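Local coordinates for protein lovastatin nonaketide synthase, polyketide synthase component (PDB 7CPX) that builds the nonaketide of lovastatin from malonyl-CoA units, with NADPH-dependent reduction and methylation by S-adenosyl-L-methionine, as a homodimeric multidomain polyketide synthase partnered by lovC, at residues E490-F495 with L924-P929; L473-S478 with H505-S510. The protein carries 2 engineered substitutions. One frame throughout, in Å; residues are numbered along the deposited sequence.

In the fold
Both contacts belong to the small alpha/beta region between the ketosynthase and the malonyl transacylase domain, and their centres lie about 12 Å apart. Contact 2 is the interior one: every touching residue is buried, and the lead-in and first residue of strand 475-479 meet helix 504-513. Contact 1 is partly buried, with E491 and L924 at its more exposed margin; there helix 482-498, which links those two elements in sequence, receives a returning loop from far along the chain. The two merge where L507 packs on F495 and L925, and M492 on L475. Neither has a hydrogen bond between its segments. Contact 1 relies on proline, methionine and an aromatic ring, contact 2 on a threonine set against backbone carbonyls and leucines.

Contact 1. Residues E490-F495 with L924-P929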
loop_
_atom_site.group_PDB
_atom_site.type_symbol
_atom_site.label_atom_id
_atom_site.label_comp_id
_atom_site.label_asym_id
_atom_site.label_seq_id
_atom_site.Cartn_x
_atom_site.Cartn_y
_atom_site.Cartn_z
ATOM N N GLU A 490 -29.471 21.791 37.685
ATOM C CA GLU A 490 -30.540 21.735 36.691
ATOM C C GLU A 490 -31.287 20.408 36.769
ATOM O O GLU A 490 -32.525 20.372 36.775
ATOM C CB GLU A 490 -29.960 21.937 35.291
ATOM C CG GLU A 490 -29.374 23.314 35.038
ATOM C CD GLU A 490 -30.437 24.358 34.759
ATOM O OE1 GLU A 490 -31.614 24.117 35.098
ATOM O OE2 GLU A 490 -30.095 25.418 34.192
ATOM N N GLU A 491 -30.543 19.301 36.829
ATOM C CA GLU A 491 -31.167 17.985 36.862
ATOM C C GLU A 491 -31.968 17.789 38.141
ATOM O O GLU A 491 -33.033 17.170 38.120
ATOM C CB GLU A 491 -30.105 16.895 36.726
ATOM C CG GLU A 491 -30.193 16.095 35.435
ATOM C CD GLU A 491 -31.432 15.221 35.365
ATOM O OE1 GLU A 491 -32.456 15.580 35.982
ATOM O OE2 GLU A 491 -31.378 14.168 34.694
ATOM N N MET A 492 -31.469 18.304 39.265
ATOM C CA MET A 492 -32.199 18.180 40.521
ATOM C C MET A 492 -33.468 19.017 40.500
ATOM O O MET A 492 -34.497 18.607 41.046
ATOM C CB MET A 492 -31.303 18.593 41.688
ATOM C CG MET A 492 -31.946 18.425 43.055
ATOM S SD MET A 492 -32.470 16.733 43.392
ATOM C CE MET A 492 -30.905 15.869 43.306
ATOM N N LEU A 493 -33.417 20.198 39.881
ATOM C CA LEU A 493 -34.628 20.995 39.722
ATOM C C LEU A 493 -35.658 20.247 38.885
ATOM O O LEU A 493 -36.844 20.184 39.238
ATOM C CB LEU A 493 -34.283 22.338 39.080
ATOM C CG LEU A 493 -35.453 23.274 38.776
ATOM C CD1 LEU A 493 -36.141 23.712 40.057
ATOM C CD2 LEU A 493 -34.966 24.475 37.987
ATOM N N GLN A 494 -35.216 19.657 37.772
ATOM C CA GLN A 494 -36.131 18.884 36.939
ATOM C C GLN A 494 -36.677 17.676 37.688
ATOM O O GLN A 494 -37.849 17.323 37.530
ATOM C CB GLN A 494 -35.429 18.437 35.657
ATOM C CG GLN A 494 -34.979 19.582 34.768
ATOM C CD GLN A 494 -34.238 19.106 33.535
ATOM O OE1 GLN A 494 -34.650 18.148 32.881
ATOM N NE2 GLN A 494 -33.133 19.770 33.215
ATOM N N PHE A 495 -35.839 17.028 38.497
ATOM C CA PHE A 495 -36.270 15.877 39.282
ATOM C C PHE A 495 -37.311 16.275 40.321
ATOM O O PHE A 495 -38.309 15.570 40.513
ATOM C CB PHE A 495 -35.045 15.240 39.940
ATOM C CG PHE A 495 -35.365 14.293 41.056
ATOM C CD1 PHE A 495 -35.708 12.981 40.793
ATOM C CD2 PHE A 495 -35.295 14.711 42.372
ATOM C CE1 PHE A 495 -35.992 12.107 41.821
ATOM C CE2 PHE A 495 -35.577 13.843 43.405
ATOM C CZ PHE A 495 -35.923 12.538 43.129
ATOM N N LEU A 924 -33.516 7.068 43.458
ATOM C CA LEU A 924 -34.307 7.911 42.576
ATOM C C LEU A 924 -33.619 9.221 42.226
ATOM O O LEU A 924 -34.050 9.894 41.283
ATOM C CB LEU A 924 -35.665 8.211 43.219
ATOM C CG LEU A 924 -36.424 6.992 43.746
ATOM C CD1 LEU A 924 -37.779 7.401 44.295
ATOM C CD2 LEU A 924 -36.579 5.937 42.660
ATOM N N LEU A 925 -32.570 9.599 42.949
ATOM C CA LEU A 925 -31.886 10.844 42.652
ATOM C C LEU A 925 -31.202 10.756 41.289
ATOM O O LEU A 925 -30.759 9.681 40.877
ATOM C CB LEU A 925 -30.856 11.165 43.730
ATOM C CG LEU A 925 -31.398 11.370 45.146
ATOM C CD1 LEU A 925 -30.277 11.761 46.092
ATOM C CD2 LEU A 925 -32.497 12.418 45.165
ATOM N N PRO A 926 -31.108 11.871 40.568
ATOM C CA PRO A 926 -30.494 11.829 39.237
ATOM C C PRO A 926 -29.043 11.385 39.309
ATOM O O PRO A 926 -28.319 11.712 40.251
ATOM C CB PRO A 926 -30.622 13.273 38.741
ATOM C CG PRO A 926 -30.696 14.088 39.983
ATOM C CD PRO A 926 -31.442 13.247 40.974
ATOM N N ALA A 927 -28.623 10.633 38.298
ATOM C CA ALA A 927 -27.239 10.202 38.221
ATOM C C ALA A 927 -26.330 11.401 37.978
ATOM O O ALA A 927 -26.769 12.478 37.565
ATOM C CB ALA A 927 -27.059 9.170 37.110
ATOM N N TYR A 928 -25.048 11.205 38.247
ATOM C CA TYR A 928 -24.098 12.295 38.105
ATOM C C TYR A 928 -24.048 12.750 36.649
ATOM O O TYR A 928 -23.908 11.912 35.747
ATOM C CB TYR A 928 -22.710 11.863 38.571
ATOM C CG TYR A 928 -21.673 12.958 38.471
ATOM C CD1 TYR A 928 -21.457 13.833 39.523
ATOM C CD2 TYR A 928 -20.913 13.118 37.324
ATOM C CE1 TYR A 928 -20.515 14.834 39.436
ATOM C CE2 TYR A 928 -19.968 14.116 37.227
ATOM C CZ TYR A 928 -19.772 14.973 38.285
ATOM O OH TYR A 928 -18.827 15.969 38.189
ATOM N N PRO A 929 -24.161 14.051 36.375
ATOM C CA PRO A 929 -24.103 14.524 34.988
ATOM C C PRO A 929 -22.684 14.556 34.453
ATOM O O PRO A 929 -22.011 15.591 34.510
ATOM C CB PRO A 929 -24.704 15.928 35.077
ATOM C CG PRO A 929 -24.338 16.382 36.438
ATOM C CD PRO A 929 -24.390 15.160 37.315
#
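M492 and F495 both leave the helix with CG turned away from the backbone N (chi1 -177° and 164°), which carries the methionine methyl and the ring to the same proline, P926. The methionine then bends twice, at chi2 and chi3, and this hooked shape lays its terminal methyl CE against the pyrrolidine, 3.5 Å from P926 CD and 3.8 Å from P926 CG. F495 takes P926 on one face: P926 CD sits 4.1 Å from F495 CG, displaced toward the rim of the ring, and the two side chains run roughly perpendicular. The far end of the ring meets the residues just before the proline. F495 CE2 touches the methyl CD2 of L925 at 3.8 Å, while the carbonyl oxygen of L924 approaches F495 CE1 at a slant. Here helix 482-498 of the linker domain meets the extended segment that follows the transacylase and turns back toward the ketosynthase, and the LPAYPW sequence fits the post-acyltransferase linker of this family. Beyond P926, the ring of Y928 meets F84 of the ketosynthase, and its OH is hydrogen-bonded to K480 N. R515 NH1 is hydrogen-bonded to P926 O, a polar hold on the proline at the heart of the apolar patch. On the partly exposed flank, E491 and P926 lie alongside one another, pointing opposite ways. The glutamate chain is bent at chi2, and both CD and OE1 of E491 lie 4.0 Å from P926 CB.

Contact 2. Residues L473-S478 with H505-S510; sequences LPLVLS and HDLTWS
T508 sits at the centre of this meeting, its CB pointing at the chain just ahead of the strand and at its first residue. The hydroxyl stands between the backbone N and the carbonyl carbon (chi1 57°), which leaves the methyl CG2 of T508 opposite the carbonyl carbon, 3.2 Å from L473 O and 3.9 Å from L475 CA. T508 CB also faces P474 O, 3.7 Å away, and the hydroxyl OG1 lies 3.6 Å from L473 CB. Next to this, L475 CD1 meets L507 CD2 at 4.1 Å, the two chains slanting across one another. The arrangement is a helix packed against the entry to the edge strand of a three-stranded antiparallel sheet, in the alpha/beta linker domain typical of ketosynthase-acyltransferase pairs. In the next shell, strand 475-479 is fixed by backbone hydrogen bonds between L475 and I524 and between L477 and R522. The T508 hydroxyl lies within hydrogen-bonding reach of the carbonyls of L504 and H505 in its own helix. Farther out, helices 883-898 and 905-911 close over L473, while H505 NE2 is hydrogen-bonded to L471 O, joining the start of the helix to the chain that leads into the strand.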
loop_
_atom_site.group_PDB
_atom_site.type_symbol
_atom_site.label_atom_id
_atom_site.label_comp_id
_atom_site.label_asym_id
_atom_site.label_seq_id
_atom_site.Cartn_x
_atom_site.Cartn_y
_atom_site.Cartn_z
ATOM N N LEU A 473 -32.969 19.657 56.217
ATOM C CA LEU A 473 -31.565 19.850 55.904
ATOM C C LEU A 473 -31.417 20.587 54.574
ATOM O O LEU A 473 -32.310 20.539 53.725
ATOM C CB LEU A 473 -30.838 18.511 55.824
ATOM C CG LEU A 473 -30.525 17.778 57.130
ATOM C CD1 LEU A 473 -29.693 18.649 58.056
ATOM C CD2 LEU A 473 -31.799 17.327 57.817
ATOM N N PRO A 474 -30.300 21.283 54.370
ATOM C CA PRO A 474 -30.062 21.908 53.067
ATOM C C PRO A 474 -29.892 20.860 51.981
ATOM O O PRO A 474 -29.378 19.765 52.220
ATOM C CB PRO A 474 -28.774 22.709 53.285
ATOM C CG PRO A 474 -28.085 22.010 54.402
ATOM C CD PRO A 474 -29.171 21.486 55.294
ATOM N N LEU A 475 -30.333 21.206 50.775
ATOM C CA LEU A 475 -30.193 20.328 49.617
ATOM C C LEU A 475 -28.795 20.536 49.054
ATOM O O LEU A 475 -28.511 21.557 48.428
ATOM C CB LEU A 475 -31.278 20.629 48.589
ATOM C CG LEU A 475 -31.327 19.750 47.340
ATOM C CD1 LEU A 475 -32.731 19.734 46.759
ATOM C CD2 LEU A 475 -30.332 20.222 46.292
ATOM N N VAL A 476 -27.912 19.574 49.285
ATOM C CA VAL A 476 -26.492 19.718 48.981
ATOM C C VAL A 476 -26.176 18.991 47.684
ATOM O O VAL A 476 -26.622 17.858 47.463
ATOM C CB VAL A 476 -25.622 19.186 50.135
ATOM C CG1 VAL A 476 -25.944 19.926 51.418
ATOM C CG2 VAL A 476 -25.818 17.687 50.312
ATOM N N LEU A 477 -25.406 19.647 46.820
ATOM C CA LEU A 477 -24.941 19.064 45.574
ATOM C C LEU A 477 -23.449 19.324 45.437
ATOM O O LEU A 477 -22.930 20.334 45.924
ATOM C CB LEU A 477 -25.690 19.648 44.374
ATOM C CG LEU A 477 -27.210 19.487 44.423
ATOM C CD1 LEU A 477 -27.873 20.318 43.342
ATOM C CD2 LEU A 477 -27.598 18.028 44.281
ATOM N N SER A 478 -22.756 18.398 44.781
ATOM C CA SER A 478 -21.321 18.529 44.605
ATOM C C SER A 478 -20.894 17.809 43.337
ATOM O O SER A 478 -21.459 16.778 42.965
ATOM C CB SER A 478 -20.553 17.973 45.807
ATOM O OG SER A 478 -20.912 16.627 46.064
ATOM N N HIS A 505 -37.268 15.854 53.334
ATOM C CA HIS A 505 -36.340 15.439 54.381
ATOM C C HIS A 505 -35.472 14.281 53.909
ATOM O O HIS A 505 -34.242 14.319 54.033
ATOM C CB HIS A 505 -37.114 15.046 55.641
ATOM C CG HIS A 505 -37.624 16.212 56.426
ATOM N ND1 HIS A 505 -38.875 16.229 57.005
ATOM C CD2 HIS A 505 -37.050 17.397 56.738
ATOM C CE1 HIS A 505 -39.051 17.378 57.634
ATOM N NE2 HIS A 505 -37.959 18.104 57.487
ATOM N N ASP A 506 -36.101 13.240 53.360
ATOM C CA ASP A 506 -35.345 12.088 52.883
ATOM C C ASP A 506 -34.411 12.480 51.747
ATOM O O ASP A 506 -33.270 12.012 51.682
ATOM C CB ASP A 506 -36.303 10.986 52.432
ATOM C CG ASP A 506 -37.220 10.519 53.544
ATOM O OD1 ASP A 506 -38.044 11.328 54.018
ATOM O OD2 ASP A 506 -37.120 9.339 53.943
ATOM N N LEU A 507 -34.880 13.337 50.840
ATOM C CA LEU A 507 -34.050 13.764 49.718
ATOM C C LEU A 507 -32.785 14.459 50.207
ATOM O O LEU A 507 -31.668 14.114 49.797
ATOM C CB LEU A 507 -34.862 14.686 48.807
ATOM C CG LEU A 507 -34.381 14.894 47.370
ATOM C CD1 LEU A 507 -35.436 15.641 46.575
ATOM C CD2 LEU A 507 -33.069 15.647 47.336
ATOM N N THR A 508 -32.942 15.441 51.097
ATOM C CA THR A 508 -31.783 16.177 51.593
ATOM C C THR A 508 -30.872 15.281 52.420
ATOM O O THR A 508 -29.642 15.394 52.340
ATOM C CB THR A 508 -32.239 17.382 52.412
ATOM O OG1 THR A 508 -33.078 16.945 53.489
ATOM C CG2 THR A 508 -33.007 18.356 51.534
ATOM N N TRP A 509 -31.449 14.385 53.222
ATOM C CA TRP A 509 -30.622 13.484 54.017
ATOM C C TRP A 509 -29.818 12.548 53.127
ATOM O O TRP A 509 -28.660 12.244 53.428
ATOM C CB TRP A 509 -31.492 12.685 54.983
ATOM C CG TRP A 509 -30.731 11.643 55.734
ATOM C CD1 TRP A 509 -30.005 11.821 56.873
ATOM C CD2 TRP A 509 -30.616 10.256 55.398
ATOM N NE1 TRP A 509 -29.445 10.632 57.269
ATOM C CE2 TRP A 509 -29.805 9.655 56.380
ATOM C CE3 TRP A 509 -31.119 9.465 54.363
ATOM C CZ2 TRP A 509 -29.487 8.300 56.357
ATOM C CZ3 TRP A 509 -30.803 8.120 54.342
ATOM C CH2 TRP A 509 -29.995 7.552 55.332
ATOM N N SER A 510 -30.418 12.065 52.040
ATOM C CA SER A 510 -29.672 11.241 51.097
ATOM C C SER A 510 -28.566 12.047 50.427
ATOM O O SER A 510 -27.450 11.547 50.246
ATOM C CB SER A 510 -30.618 10.656 50.050
ATOM O OG SER A 510 -31.335 11.679 49.384
#